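Local coordinates for DUF5037 domain-containing protein (Ruminococcus gnavus, PDB 4GL6) that is of unknown function but carries a DUF5037 domain built from an antiparallel sheet, a mixed sheet and the helices around them, at residues E23-N28 and Y41-S46; K51-G56 and I196-D201; E89-Q94 and Q161-V166; T155-Y160 and D229-F234. All coordinates share one frame; numbering follows the deposited sequence. Where two conformers were deposited one is given.

Contacts 1 and 2 meet in the antiparallel sheet. Their centres are 8 Å apart, and strand 40-46 of contact 1 pairs directly with strand 54-59 of contact 2. Contact 2 also brings in the loop 196-201, about 140 residues later, so a distant part of the chain closes back on this sheet. Contacts 3 and 4 share helix 156-171, with centres 12 Å apart, and lie by the mixed sheet. The centres of contacts 1 and 4 are 37 Å apart, on opposite sides of the chain's centre. Contact 1 closes first; contact 3 lies between the segments of contact 2, and contact 4 alternates with both, so the chain revisits the first sheet before closing contact 4.

Contact 1: E23-N28 and Y41-S46; sequences EVLSWN and YATCIS
Ile45 and Leu25 meet across the hairpin of strands 22-28 and 40-46. From its CB, Ile45 sends CG1 between the backbone N and the carbonyl carbon (chi1 58°), and this turns CG1 to the neighbouring strand, 3.9 Å from Glu23 CB. The other branch, CG2, touches Leu25 CD1 at 3.6 Å. At the tip, Ile45 CD1 lies 3.8 Å from Leu25 CD2, so both leucine methyls are engaged by a side chain crossing at about a right angle. Glu23 runs alongside Ile45 in the same direction, and its carboxylate goes on to a salt bridge with Lys47.

The ladder is antiparallel, its short axes at 151°, but its register slips by one residue. Leu25 and Ser26 both face Thr43, a classic beta bulge: Thr43 O receives Leu25 N at 2.8 Å with a bent N-H angle of 133°, and Ser26 N weakly at 3.5 Å. Ser26 O takes Thr43 N in return. Regular paired bonds resume on either side of the bulge, at Glu23 with Ile45 and at Asn28 with Tyr41.

On the other face of the sheet, Trp27 CB packs 4.0 Å from Ala42 CB, and Val24 CG2 lies 4.1 Å from Cys44 SG. Helix 6-18 covers this face, Ile10 touching both Val24 and Ala42 while Ile6 touches Trp27.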
loop_
_atom_site.group_PDB
_atom_site.type_symbol
_atom_site.label_atom_id
_atom_site.label_comp_id
_atom_site.label_asym_id
_atom_site.label_seq_id
_atom_site.Cartn_x
_atom_site.Cartn_y
_atom_site.Cartn_z
ATOM N N GLU A 23 -14.528 -2.443 9.288
ATOM C CA GLU A 23 -14.721 -1.205 10.035
ATOM C C GLU A 23 -14.264 -0.056 9.132
ATOM O O GLU A 23 -13.234 -0.159 8.473
ATOM C CB GLU A 23 -13.913 -1.242 11.349
ATOM C CG GLU A 23 -14.129 -0.048 12.284
ATOM C CD GLU A 23 -13.358 -0.129 13.605
ATOM O OE1 GLU A 23 -12.607 -1.101 13.840
ATOM O OE2 GLU A 23 -13.502 0.802 14.425
ATOM N N VAL A 24 -15.065 1.003 9.064
ATOM C CA VAL A 24 -14.705 2.225 8.360
ATOM C C VAL A 24 -14.056 3.059 9.450
ATOM O O VAL A 24 -14.732 3.479 10.373
ATOM C CB VAL A 24 -15.929 2.956 7.755
ATOM C CG1 VAL A 24 -15.543 4.362 7.303
ATOM C CG2 VAL A 24 -16.514 2.152 6.594
ATOM N N LEU A 25 -12.744 3.264 9.366
ATOM C CA LEU A 25 -12.014 4.075 10.364
ATOM C C LEU A 25 -12.381 5.550 10.254
ATOM O O LEU A 25 -12.505 6.233 11.255
ATOM C CB LEU A 25 -10.496 3.885 10.243
ATOM C CG LEU A 25 -9.979 2.458 10.473
ATOM C CD1 LEU A 25 -8.486 2.403 10.216
ATOM C CD2 LEU A 25 -10.301 1.936 11.875
ATOM N N SER A 26 -12.547 6.032 9.031
ATOM C CA SER A 26 -12.943 7.425 8.767
ATOM C C SER A 26 -13.339 7.590 7.305
ATOM O O SER A 26 -13.080 6.714 6.458
ATOM C CB SER A 26 -11.802 8.400 9.054
ATOM O OG SER A 26 -10.685 8.147 8.211
ATOM N N TRP A 27 -13.981 8.710 7.022
ATOM C CA TRP A 27 -14.324 9.031 5.656
ATOM C C TRP A 27 -14.347 10.490 5.414
ATOM O O TRP A 27 -14.621 11.295 6.301
ATOM C CB TRP A 27 -15.586 8.330 5.154
ATOM C CG TRP A 27 -16.869 8.669 5.831
ATOM C CD1 TRP A 27 -17.528 7.932 6.801
ATOM C CD2 TRP A 27 -17.737 9.811 5.567
ATOM N NE1 TRP A 27 -18.697 8.530 7.154
ATOM C CE2 TRP A 27 -18.883 9.661 6.464
ATOM C CE3 TRP A 27 -17.679 10.913 4.723
ATOM C CZ2 TRP A 27 -19.915 10.583 6.498
ATOM C CZ3 TRP A 27 -18.727 11.840 4.764
ATOM C CH2 TRP A 27 -19.821 11.676 5.632
ATOM N N ASN A 28 -14.145 10.790 4.148
ATOM C CA ASN A 28 -13.899 12.099 3.653
ATOM C C ASN A 28 -14.807 12.379 2.432
ATOM O O ASN A 28 -14.990 11.494 1.597
ATOM C CB ASN A 28 -12.405 12.035 3.295
ATOM C CG ASN A 28 -11.889 13.277 2.679
ATOM O OD1 ASN A 28 -12.360 14.392 2.965
ATOM N ND2 ASN A 28 -10.897 13.107 1.824
ATOM N N TYR A 41 -14.891 9.199 0.076
ATOM C CA TYR A 41 -13.634 8.431 0.151
ATOM C C TYR A 41 -13.482 7.905 1.592
ATOM O O TYR A 41 -13.235 8.668 2.507
ATOM C CB TYR A 41 -12.436 9.283 -0.316
ATOM C CG TYR A 41 -12.581 9.771 -1.758
ATOM C CD1 TYR A 41 -12.183 8.965 -2.835
ATOM C CD2 TYR A 41 -13.130 11.041 -2.047
ATOM C CE1 TYR A 41 -12.325 9.411 -4.148
ATOM C CE2 TYR A 41 -13.280 11.493 -3.357
ATOM C CZ TYR A 41 -12.880 10.681 -4.405
ATOM O OH TYR A 41 -13.035 11.125 -5.709
ATOM N N ALA A 42 -13.613 6.593 1.750
ATOM C CA ALA A 42 -13.611 5.911 3.038
ATOM C C ALA A 42 -12.341 5.092 3.300
ATOM O O ALA A 42 -11.992 4.251 2.468
ATOM C CB ALA A 42 -14.816 4.964 3.071
ATOM N N THR A 43 -11.689 5.307 4.456
ATOM C CA THR A 43 -10.536 4.505 4.892
ATOM C C THR A 43 -11.104 3.337 5.694
ATOM O O THR A 43 -11.666 3.540 6.773
ATOM C CB THR A 43 -9.569 5.330 5.740
ATOM O OG1 THR A 43 -8.992 6.317 4.889
ATOM C CG2 THR A 43 -8.461 4.470 6.339
ATOM N N CYS A 44 -10.932 2.129 5.167
ATOM C CA CYS A 44 -11.517 0.912 5.736
ATOM C C CYS A 44 -10.476 -0.125 6.165
ATOM O O CYS A 44 -9.362 -0.117 5.663
ATOM C CB CYS A 44 -12.429 0.262 4.668
ATOM S SG CYS A 44 -13.616 1.346 3.804
ATOM N N ILE A 45 -10.852 -1.006 7.094
ATOM C CA ILE A 45 -10.040 -2.178 7.484
ATOM C C ILE A 45 -10.949 -3.399 7.596
ATOM O O ILE A 45 -12.163 -3.252 7.795
ATOM C CB ILE A 45 -9.288 -1.993 8.830
ATOM C CG1 ILE A 45 -10.248 -1.701 9.999
ATOM C CG2 ILE A 45 -8.277 -0.861 8.714
ATOM C CD1 ILE A 45 -9.586 -1.727 11.362
ATOM N N SER A 46 -10.374 -4.586 7.417
ATOM C CA SER A 46 -11.081 -5.836 7.697
ATOM C C SER A 46 -10.630 -6.155 9.127
ATOM O O SER A 46 -9.464 -5.905 9.471
ATOM C CB SER A 46 -10.720 -6.961 6.713
ATOM O OG SER A 46 -9.436 -7.514 6.944
#

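Contact 2: K51-G56 and I196-D201. With GOL (glycerol), chain D.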
loop_
_atom_site.group_PDB
_atom_site.type_symbol
_atom_site.label_atom_id
_atom_site.label_comp_id
_atom_site.label_asym_id
_atom_site.label_seq_id
_atom_site.Cartn_x
_atom_site.Cartn_y
_atom_site.Cartn_z
ATOM N N LYS A 51 -4.448 -3.778 10.948
ATOM C CA LYS A 51 -3.364 -2.785 10.935
ATOM C C LYS A 51 -3.120 -2.145 9.553
ATOM O O LYS A 51 -2.382 -1.170 9.491
ATOM C CB LYS A 51 -2.055 -3.414 11.431
ATOM C CG LYS A 51 -2.087 -4.065 12.812
ATOM C CD LYS A 51 -2.045 -3.082 13.986
ATOM C CE LYS A 51 -1.958 -3.839 15.319
ATOM N NZ LYS A 51 -1.603 -2.982 16.484
ATOM N N HIS A 52 -3.731 -2.667 8.475
ATOM C CA HIS A 52 -3.502 -2.186 7.091
ATOM C C HIS A 52 -4.721 -1.670 6.373
ATOM O O HIS A 52 -5.428 -2.436 5.675
ATOM C CB HIS A 52 -2.870 -3.284 6.284
ATOM C CG HIS A 52 -1.504 -3.623 6.756
ATOM N ND1 HIS A 52 -0.421 -2.927 6.359
ATOM C CD2 HIS A 52 -1.063 -4.575 7.656
ATOM C CE1 HIS A 52 0.657 -3.434 6.946
ATOM N NE2 HIS A 52 0.266 -4.445 7.746
ATOM N N PRO A 53 -4.983 -0.360 6.493
ATOM C CA PRO A 53 -6.198 0.179 5.884
ATOM C C PRO A 53 -6.165 0.289 4.363
ATOM O O PRO A 53 -5.100 0.250 3.761
ATOM C CB PRO A 53 -6.325 1.564 6.519
ATOM C CG PRO A 53 -4.939 1.942 6.874
ATOM C CD PRO A 53 -4.188 0.690 7.160
ATOM N N PHE A 54 -7.354 0.392 3.772
ATOM C CA PHE A 54 -7.523 0.573 2.325
ATOM C C PHE A 54 -8.642 1.556 2.033
ATOM O O PHE A 54 -9.586 1.657 2.818
ATOM C CB PHE A 54 -7.782 -0.745 1.624
ATOM C CG PHE A 54 -9.061 -1.426 2.014
ATOM C CD1 PHE A 54 -9.129 -2.194 3.174
ATOM C CD2 PHE A 54 -10.195 -1.347 1.187
ATOM C CE1 PHE A 54 -10.312 -2.836 3.528
ATOM C CE2 PHE A 54 -11.376 -1.996 1.525
ATOM C CZ PHE A 54 -11.434 -2.745 2.699
ATOM N N GLU A 55 -8.520 2.274 0.911
ATOM C CA GLU A 55 -9.494 3.294 0.529
ATOM C C GLU A 55 -10.515 2.726 -0.447
ATOM O O GLU A 55 -10.201 1.873 -1.261
ATOM C CB GLU A 55 -8.810 4.537 -0.048
ATOM C CG GLU A 55 -9.678 5.782 -0.037
ATOM C CD GLU A 55 -8.932 7.023 -0.503
ATOM O OE1 GLU A 55 -8.559 7.047 -1.701
ATOM O OE2 GLU A 55 -8.752 7.984 0.314
ATOM N N GLY A 56 -11.752 3.185 -0.296
ATOM C CA GLY A 56 -12.888 2.832 -1.139
ATOM C C GLY A 56 -13.612 4.118 -1.517
ATOM O O GLY A 56 -13.588 5.099 -0.776
ATOM N N ILE A 196 -4.027 3.756 10.655
ATOM C CA ILE A 196 -5.345 4.360 10.406
ATOM C C ILE A 196 -5.496 5.219 9.134
ATOM O O ILE A 196 -6.546 5.826 8.940
ATOM C CB ILE A 196 -5.814 5.165 11.656
ATOM C CG1 ILE A 196 -4.950 6.440 11.876
ATOM C CG2 ILE A 196 -5.847 4.244 12.882
ATOM C CD1 ILE A 196 -5.568 7.461 12.805
ATOM N N PHE A 197 -4.463 5.303 8.302
ATOM C CA PHE A 197 -4.522 6.058 7.035
ATOM C C PHE A 197 -3.859 5.269 5.914
ATOM O O PHE A 197 -2.909 4.538 6.163
ATOM C CB PHE A 197 -3.833 7.424 7.157
ATOM C CG PHE A 197 -4.565 8.403 8.024
ATOM C CD1 PHE A 197 -5.803 8.903 7.626
ATOM C CD2 PHE A 197 -4.004 8.874 9.209
ATOM C CE1 PHE A 197 -6.493 9.812 8.414
ATOM C CE2 PHE A 197 -4.692 9.786 9.999
ATOM C CZ PHE A 197 -5.936 10.256 9.600
ATOM N N THR A 198 -4.354 5.450 4.685
ATOM C CA THR A 198 -3.821 4.774 3.490
ATOM C C THR A 198 -2.644 5.533 2.911
ATOM O O THR A 198 -2.409 6.702 3.244
ATOM C CB THR A 198 -4.901 4.583 2.421
ATOM O OG1 THR A 198 -5.577 5.822 2.213
ATOM C CG2 THR A 198 -5.907 3.525 2.876
ATOM N N SER A 199 -1.933 4.855 2.015
ATOM C CA SER A 199 -0.719 5.365 1.369
ATOM C C SER A 199 -0.904 6.728 0.722
ATOM O O SER A 199 -1.773 6.892 -0.153
ATOM C CB SER A 199 -0.225 4.387 0.304
ATOM O OG SER A 199 1.043 4.742 -0.166
ATOM N N GLY A 200 -0.090 7.690 1.166
ATOM C CA GLY A 200 -0.155 9.063 0.705
ATOM C C GLY A 200 -1.088 9.956 1.521
ATOM O O GLY A 200 -0.869 11.157 1.537
ATOM N N ASP A 201 -2.118 9.392 2.174
ATOM C CA ASP A 201 -3.100 10.155 2.957
ATOM C C ASP A 201 -2.733 10.199 4.464
ATOM O O ASP A 201 -3.603 10.462 5.309
ATOM C CB ASP A 201 -4.508 9.558 2.742
ATOM C CG ASP A 201 -5.673 10.592 2.905
ATOM O OD1 ASP A 201 -5.483 11.735 3.386
ATOM O OD2 ASP A 201 -6.816 10.250 2.511
HETATM C C1 GOL D . -8.302 12.371 0.652
HETATM O O1 GOL D . -7.109 12.881 1.250
HETATM C C2 GOL D . -7.992 11.703 -0.674
HETATM O O2 GOL D . -7.530 10.375 -0.469
HETATM C C3 GOL D . -9.219 11.643 -1.579
HETATM O O3 GOL D . -8.797 11.894 -2.933
#
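Thr198 presses its methyl against the backbone at the start of strand 54-59. With OG1 between the backbone N and the carbonyl carbon (chi1 49°), CG2 stands anti to the carbonyl carbon and reaches Phe54 CA at 3.4 Å. The same methyl lies 4.2 Å from Pro53 CB, while Pro53 CG rests 3.4 Å from Phe197 O. The meeting is largely apolar carbon against backbone and proline ring, with no hydrogen bond between the segments.

Thr198 also opens a type II beta turn closed by Asp201 N to Thr198 O at 2.9 Å, with Gly200 in its third position. The turn brings the Asp201 carboxylate round to Glu55. The glutamate, CG nearly opposite its backbone N (chi1 -161°) and extended beyond, crosses the aspartate at about a right angle. Glu55 OE2 and Asp201 OD2 come within 3.7 Å, the carboxylate planes 77° apart.

A glycerol, probably from the crystallisation liquor, bridges this pair: its O2 is 2.8 Å from Glu55 OE2 and 3.1 Å from Asp201 OD2, while O1 approaches Asp201 OD1 and OD2 weakly. Acids so close would be expected to repel; the O2 hydroxyl could offer its one proton to either, perhaps lessening this.

Contact 3: E89-Q94 and Q161-V166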
loop_
_atom_site.group_PDB
_atom_site.type_symbol
_atom_site.label_atom_id
_atom_site.label_comp_id
_atom_site.label_asym_id
_atom_site.label_seq_id
_atom_site.Cartn_x
_atom_site.Cartn_y
_atom_site.Cartn_z
ATOM N N GLU A 89 7.813 -8.726 3.052
ATOM C CA GLU A 89 8.039 -9.126 4.450
ATOM C C GLU A 89 8.968 -10.327 4.590
ATOM O O GLU A 89 9.748 -10.373 5.539
ATOM C CB GLU A 89 6.725 -9.334 5.215
ATOM C CG GLU A 89 6.917 -9.419 6.736
ATOM C CD GLU A 89 5.635 -9.268 7.552
ATOM O OE1 GLU A 89 4.524 -9.200 6.992
ATOM O OE2 GLU A 89 5.743 -9.211 8.793
ATOM N N GLU A 90 8.918 -11.262 3.638
ATOM C CA GLU A 90 9.854 -12.403 3.605
ATOM C C GLU A 90 11.322 -11.950 3.673
ATOM O O GLU A 90 12.135 -12.634 4.278
ATOM C CB GLU A 90 9.610 -13.284 2.380
ATOM C CG GLU A 90 8.331 -14.105 2.497
ATOM C CD GLU A 90 7.829 -14.694 1.181
ATOM O OE1 GLU A 90 8.388 -14.416 0.083
ATOM O OE2 GLU A 90 6.845 -15.475 1.247
ATOM N N ALA A 91 11.637 -10.795 3.081
ATOM C CA ALA A 91 12.978 -10.193 3.150
ATOM C C ALA A 91 13.129 -9.261 4.364
ATOM O O ALA A 91 14.116 -9.372 5.109
ATOM C CB ALA A 91 13.285 -9.424 1.871
ATOM N N ILE A 92 12.155 -8.370 4.565
ATOM C CA ILE A 92 12.199 -7.377 5.660
ATOM C C ILE A 92 12.237 -8.006 7.056
ATOM O O ILE A 92 12.969 -7.520 7.924
ATOM C CB ILE A 92 11.039 -6.345 5.572
ATOM C CG1 ILE A 92 11.129 -5.492 4.282
ATOM C CG2 ILE A 92 11.012 -5.402 6.783
ATOM C CD1 ILE A 92 12.334 -4.569 4.155
ATOM N N SER A 93 11.502 -9.102 7.254
ATOM C CA SER A 93 11.468 -9.789 8.563
ATOM C C SER A 93 12.792 -10.399 8.986
ATOM O O SER A 93 12.977 -10.666 10.182
ATOM C CB SER A 93 10.397 -10.863 8.590
ATOM O OG SER A 93 10.662 -11.811 7.573
ATOM N N GLN A 94 13.665 -10.665 8.005
ATOM C CA GLN A 94 15.012 -11.186 8.263
ATOM C C GLN A 94 16.014 -10.049 8.514
ATOM O O GLN A 94 17.066 -10.271 9.104
ATOM C CB GLN A 94 15.506 -12.052 7.098
ATOM C CG GLN A 94 14.656 -13.270 6.768
ATOM C CD GLN A 94 15.396 -14.272 5.892
ATOM O OE1 GLN A 94 16.096 -15.150 6.397
ATOM N NE2 GLN A 94 15.225 -14.160 4.580
ATOM N N GLN A 161 20.587 -7.836 -1.572
ATOM C CA GLN A 161 20.380 -9.064 -2.368
ATOM C C GLN A 161 18.980 -9.657 -2.173
ATOM O O GLN A 161 18.357 -10.071 -3.138
ATOM C CB GLN A 161 21.465 -10.127 -2.095
ATOM C CG GLN A 161 22.815 -9.849 -2.758
ATOM C CD GLN A 161 23.883 -10.833 -2.329
ATOM O OE1 GLN A 161 23.600 -12.017 -2.149
ATOM N NE2 GLN A 161 25.120 -10.353 -2.172
HETATM N N MSE A 162 18.497 -9.670 -0.937
HETATM C CA MSE A 162 17.143 -10.160 -0.628
HETATM C C MSE A 162 16.061 -9.316 -1.306
HETATM O O MSE A 162 15.082 -9.871 -1.812
HETATM C CB MSE A 162 16.868 -10.207 0.893
HETATM C CG MSE A 162 17.548 -11.346 1.637
HETATM SE SE MSE A 162 17.015 -11.437 3.514
HETATM C CE MSE A 162 17.449 -9.610 4.049
ATOM N N TYR A 163 16.233 -7.996 -1.305
ATOM C CA TYR A 163 15.248 -7.112 -1.935
ATOM C C TYR A 163 15.262 -7.320 -3.444
ATOM O O TYR A 163 14.202 -7.516 -4.048
ATOM C CB TYR A 163 15.445 -5.631 -1.545
ATOM C CG TYR A 163 15.477 -5.336 -0.046
ATOM C CD1 TYR A 163 14.820 -6.163 0.883
ATOM C CD2 TYR A 163 16.103 -4.182 0.442
ATOM C CE1 TYR A 163 14.851 -5.878 2.239
ATOM C CE2 TYR A 163 16.110 -3.883 1.795
ATOM C CZ TYR A 163 15.488 -4.737 2.693
ATOM O OH TYR A 163 15.488 -4.475 4.046
ATOM N N GLU A 164 16.465 -7.335 -4.029
ATOM C CA GLU A 164 16.678 -7.632 -5.468
ATOM C C GLU A 164 15.933 -8.938 -5.865
ATOM O O GLU A 164 15.213 -8.964 -6.865
ATOM C CB GLU A 164 18.191 -7.714 -5.749
ATOM C CG GLU A 164 18.668 -7.626 -7.196
ATOM C CD GLU A 164 20.200 -7.424 -7.275
ATOM O OE1 GLU A 164 20.684 -6.413 -7.847
ATOM O OE2 GLU A 164 20.933 -8.234 -6.678
ATOM N N GLU A 165 16.055 -9.980 -5.036
ATOM C CA GLU A 165 15.364 -11.262 -5.264
ATOM C C GLU A 165 13.837 -11.142 -5.224
ATOM O O GLU A 165 13.156 -11.747 -6.065
ATOM C CB GLU A 165 15.870 -12.369 -4.306
ATOM C CG GLU A 165 15.000 -13.648 -4.318
ATOM C CD GLU A 165 15.664 -14.945 -3.878
ATOM O OE1 GLU A 165 16.865 -14.962 -3.526
ATOM O OE2 GLU A 165 14.947 -15.976 -3.919
ATOM N N VAL A 166 13.302 -10.416 -4.243
ATOM C CA VAL A 166 11.836 -10.226 -4.153
ATOM C C VAL A 166 11.323 -9.509 -5.419
ATOM O O VAL A 166 10.424 -10.006 -6.111
ATOM C CB VAL A 166 11.438 -9.443 -2.890
ATOM C CG1 VAL A 166 9.961 -9.084 -2.897
ATOM C CG2 VAL A 166 11.779 -10.251 -1.649
#
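The Tyr163 ring meets helix 75-95 at its margin: Ala91 CB lies at the edge, in the ring plane, 3.7 Å from CD1. Ile92 CD1 comes obliquely to the next part of the ring, 3.4 Å from Tyr163 CE1, its side chain crossing that of the tyrosine at about a right angle. The phenol OH is hydrogen-bonded one turn back in its own helix, to Glu159 OE2. With CG anti to the carbonyl carbon (chi1 -54°), the ring slants across to the facing helix.

Ala91 CB is the point on which the contact converges. Besides the ring edge, it touches Met162 CB at 3.8 Å and Val166 CG2 at 3.9 Å, so one methyl is framed by three residues spaced along one side of helix 156-171. Met162 is a selenomethionine; its chain bends at the end (chi3 -55°) and leaves CE 3.5 Å from Ala91 O. The amide of Gln94 also approaches the selenium atom, but the glutamine was modelled in two conformers and this approach is doubtful.

The short axes run nearly antiparallel, at 170° and 9.2 Å apart, close enough for the small alanine to sit between the helices. Both helices rest on the mixed sheet, Ile92 touching Tyr99 and Ile101 of strand 99-104 and Tyr163 touching Leu177 and Tyr181 of strand 175-182.

Contact 4: T155-Y160 and D229-F234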
loop_
_atom_site.group_PDB
_atom_site.type_symbol
_atom_site.label_atom_id
_atom_site.label_comp_id
_atom_site.label_asym_id
_atom_site.label_seq_id
_atom_site.Cartn_x
_atom_site.Cartn_y
_atom_site.Cartn_z
ATOM N N THR A 155 24.223 -8.173 6.730
ATOM C CA THR A 155 25.087 -7.152 6.097
ATOM C C THR A 155 24.301 -6.401 5.030
ATOM O O THR A 155 23.298 -6.907 4.517
ATOM C CB THR A 155 26.366 -7.748 5.441
ATOM O OG1 THR A 155 26.004 -8.617 4.365
ATOM C CG2 THR A 155 27.243 -8.534 6.446
ATOM N N ASP A 156 24.742 -5.189 4.708
ATOM C CA ASP A 156 24.096 -4.385 3.656
ATOM C C ASP A 156 23.944 -5.170 2.334
ATOM O O ASP A 156 22.904 -5.092 1.698
ATOM C CB ASP A 156 24.889 -3.101 3.376
ATOM C CG ASP A 156 24.826 -2.069 4.516
ATOM O OD1 ASP A 156 23.945 -2.123 5.401
ATOM O OD2 ASP A 156 25.683 -1.165 4.501
ATOM N N GLU A 157 24.965 -5.954 1.978
ATOM C CA GLU A 157 24.990 -6.764 0.749
ATOM C C GLU A 157 23.865 -7.798 0.820
ATOM O O GLU A 157 23.076 -7.910 -0.107
ATOM C CB GLU A 157 26.356 -7.476 0.544
ATOM C CG GLU A 157 27.572 -6.606 0.183
ATOM C CD GLU A 157 28.047 -5.628 1.270
ATOM O OE1 GLU A 157 27.738 -5.819 2.475
ATOM O OE2 GLU A 157 28.729 -4.639 0.918
ATOM N N GLU A 158 23.805 -8.528 1.941
ATOM C CA GLU A 158 22.768 -9.547 2.200
ATOM C C GLU A 158 21.361 -8.950 2.164
ATOM O O GLU A 158 20.440 -9.558 1.624
ATOM C CB GLU A 158 22.995 -10.247 3.561
ATOM C CG GLU A 158 24.211 -11.171 3.633
ATOM C CD GLU A 158 24.599 -11.612 5.049
ATOM O OE1 GLU A 158 24.420 -10.858 6.033
ATOM O OE2 GLU A 158 25.138 -12.726 5.179
ATOM N N GLU A 159 21.207 -7.754 2.726
ATOM C CA GLU A 159 19.912 -7.080 2.776
ATOM C C GLU A 159 19.446 -6.699 1.371
ATOM O O GLU A 159 18.311 -6.995 0.989
ATOM C CB GLU A 159 19.995 -5.846 3.691
ATOM C CG GLU A 159 18.661 -5.168 3.976
ATOM C CD GLU A 159 18.725 -3.988 4.963
ATOM O OE1 GLU A 159 19.773 -3.767 5.630
ATOM O OE2 GLU A 159 17.682 -3.295 5.081
ATOM N N TYR A 160 20.336 -6.040 0.625
ATOM C CA TYR A 160 20.084 -5.593 -0.753
ATOM C C TYR A 160 19.779 -6.775 -1.672
ATOM O O TYR A 160 18.819 -6.723 -2.441
ATOM C CB TYR A 160 21.292 -4.805 -1.266
ATOM C CG TYR A 160 21.166 -4.221 -2.655
ATOM C CD1 TYR A 160 20.666 -2.921 -2.851
ATOM C CD2 TYR A 160 21.584 -4.946 -3.783
ATOM C CE1 TYR A 160 20.561 -2.379 -4.130
ATOM C CE2 TYR A 160 21.487 -4.414 -5.066
ATOM C CZ TYR A 160 20.973 -3.137 -5.243
ATOM O OH TYR A 160 20.878 -2.640 -6.524
ATOM N N ASP A 229 19.243 1.652 -8.962
ATOM C CA ASP A 229 20.253 2.109 -8.017
ATOM C C ASP A 229 20.990 0.885 -7.427
ATOM O O ASP A 229 20.380 0.006 -6.808
ATOM C CB ASP A 229 19.561 2.996 -6.978
ATOM C CG ASP A 229 18.877 4.221 -7.624
ATOM O OD1 ASP A 229 19.576 5.074 -8.224
ATOM O OD2 ASP A 229 17.634 4.318 -7.544
ATOM N N ASN A 230 22.296 0.836 -7.673
ATOM C CA ASN A 230 23.156 -0.256 -7.228
ATOM C C ASN A 230 23.419 -0.292 -5.703
ATOM O O ASN A 230 23.069 0.640 -4.967
ATOM C CB ASN A 230 24.489 -0.243 -8.015
ATOM C CG ASN A 230 25.326 1.021 -7.791
ATOM O OD1 ASN A 230 25.176 1.738 -6.805
ATOM N ND2 ASN A 230 26.203 1.297 -8.726
ATOM N N LEU A 231 24.066 -1.377 -5.263
ATOM C CA LEU A 231 24.461 -1.593 -3.863
ATOM C C LEU A 231 25.153 -0.403 -3.212
ATOM O O LEU A 231 24.898 -0.119 -2.063
ATOM C CB LEU A 231 25.402 -2.802 -3.762
ATOM C CG LEU A 231 26.008 -3.140 -2.394
ATOM C CD1 LEU A 231 24.897 -3.520 -1.426
ATOM C CD2 LEU A 231 27.099 -4.196 -2.506
ATOM N N GLU A 232 26.030 0.271 -3.949
ATOM C CA GLU A 232 26.810 1.405 -3.407
ATOM C C GLU A 232 25.896 2.572 -3.051
ATOM O O GLU A 232 26.039 3.159 -1.989
ATOM C CB GLU A 232 27.914 1.818 -4.389
ATOM C CG GLU A 232 28.922 0.690 -4.668
ATOM C CD GLU A 232 29.296 0.612 -6.153
ATOM O OE1 GLU A 232 29.926 1.550 -6.700
ATOM O OE2 GLU A 232 28.939 -0.405 -6.788
ATOM N N ILE A 233 24.934 2.857 -3.926
ATOM C CA ILE A 233 23.915 3.896 -3.705
ATOM C C ILE A 233 23.021 3.551 -2.497
ATOM O O ILE A 233 22.589 4.441 -1.762
ATOM C CB ILE A 233 23.078 4.134 -5.002
ATOM C CG1 ILE A 233 23.960 4.766 -6.100
ATOM C CG2 ILE A 233 21.872 5.030 -4.741
ATOM C CD1 ILE A 233 23.400 4.648 -7.504
ATOM N N PHE A 234 22.739 2.260 -2.324
ATOM C CA PHE A 234 21.953 1.748 -1.193
ATOM C C PHE A 234 22.688 1.973 0.122
ATOM O O PHE A 234 22.095 2.514 1.063
ATOM C CB PHE A 234 21.611 0.268 -1.395
ATOM C CG PHE A 234 21.012 -0.392 -0.197
ATOM C CD1 PHE A 234 19.713 -0.097 0.199
ATOM C CD2 PHE A 234 21.726 -1.347 0.520
ATOM C CE1 PHE A 234 19.141 -0.710 1.310
ATOM C CE2 PHE A 234 21.162 -1.969 1.627
ATOM C CZ PHE A 234 19.869 -1.647 2.022
#
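Tyr160 reaches across to the start of helix 231-239 and makes the one hydrogen bond between the segments: its OH donates to Asp229 O at 2.7 Å, the carbonyl oxygen lying at the ring's edge. CG anti to the backbone N (chi1 -177°) directs the phenol toward the 229-234 segment for this bond.

Two further contacts involve the same ring. Leu231 CA sits over its face in a CH-pi contact, 4.0 Å from the centroid and 10° off the normal. The Phe234 ring makes an oblique pair with it, centroids 5.6 Å apart and planes at 49°.

Apolar packing is carried by Leu231, whose two methyls divide the work: CD1 lies 3.8 Å from Tyr160 CB and CD2 lies 3.6 Å from Glu157 CG.

Capping orders both helix starts. Thr155 and Glu158 form a capping box, and Asn230 OD1 accepts from Ile233 N at 3.1 Å as an N-cap.

Charged groups flank the packing. The buried Glu159 carboxylate stands nearly perpendicular to the Phe234 ring at its edge, CD 3.9 Å from CZ, which would be mildly favourable. Its OE2 is hydrogen-bonded to Tyr181 OH and its OE1 forms a salt bridge with Lys238, which Asp156 shares; Glu157 pairs with Lys235. The chemistry is thus an apolar and aromatic contact with a single hydrogen bond, flanked by acid-lysine salt bridges that link the two helices.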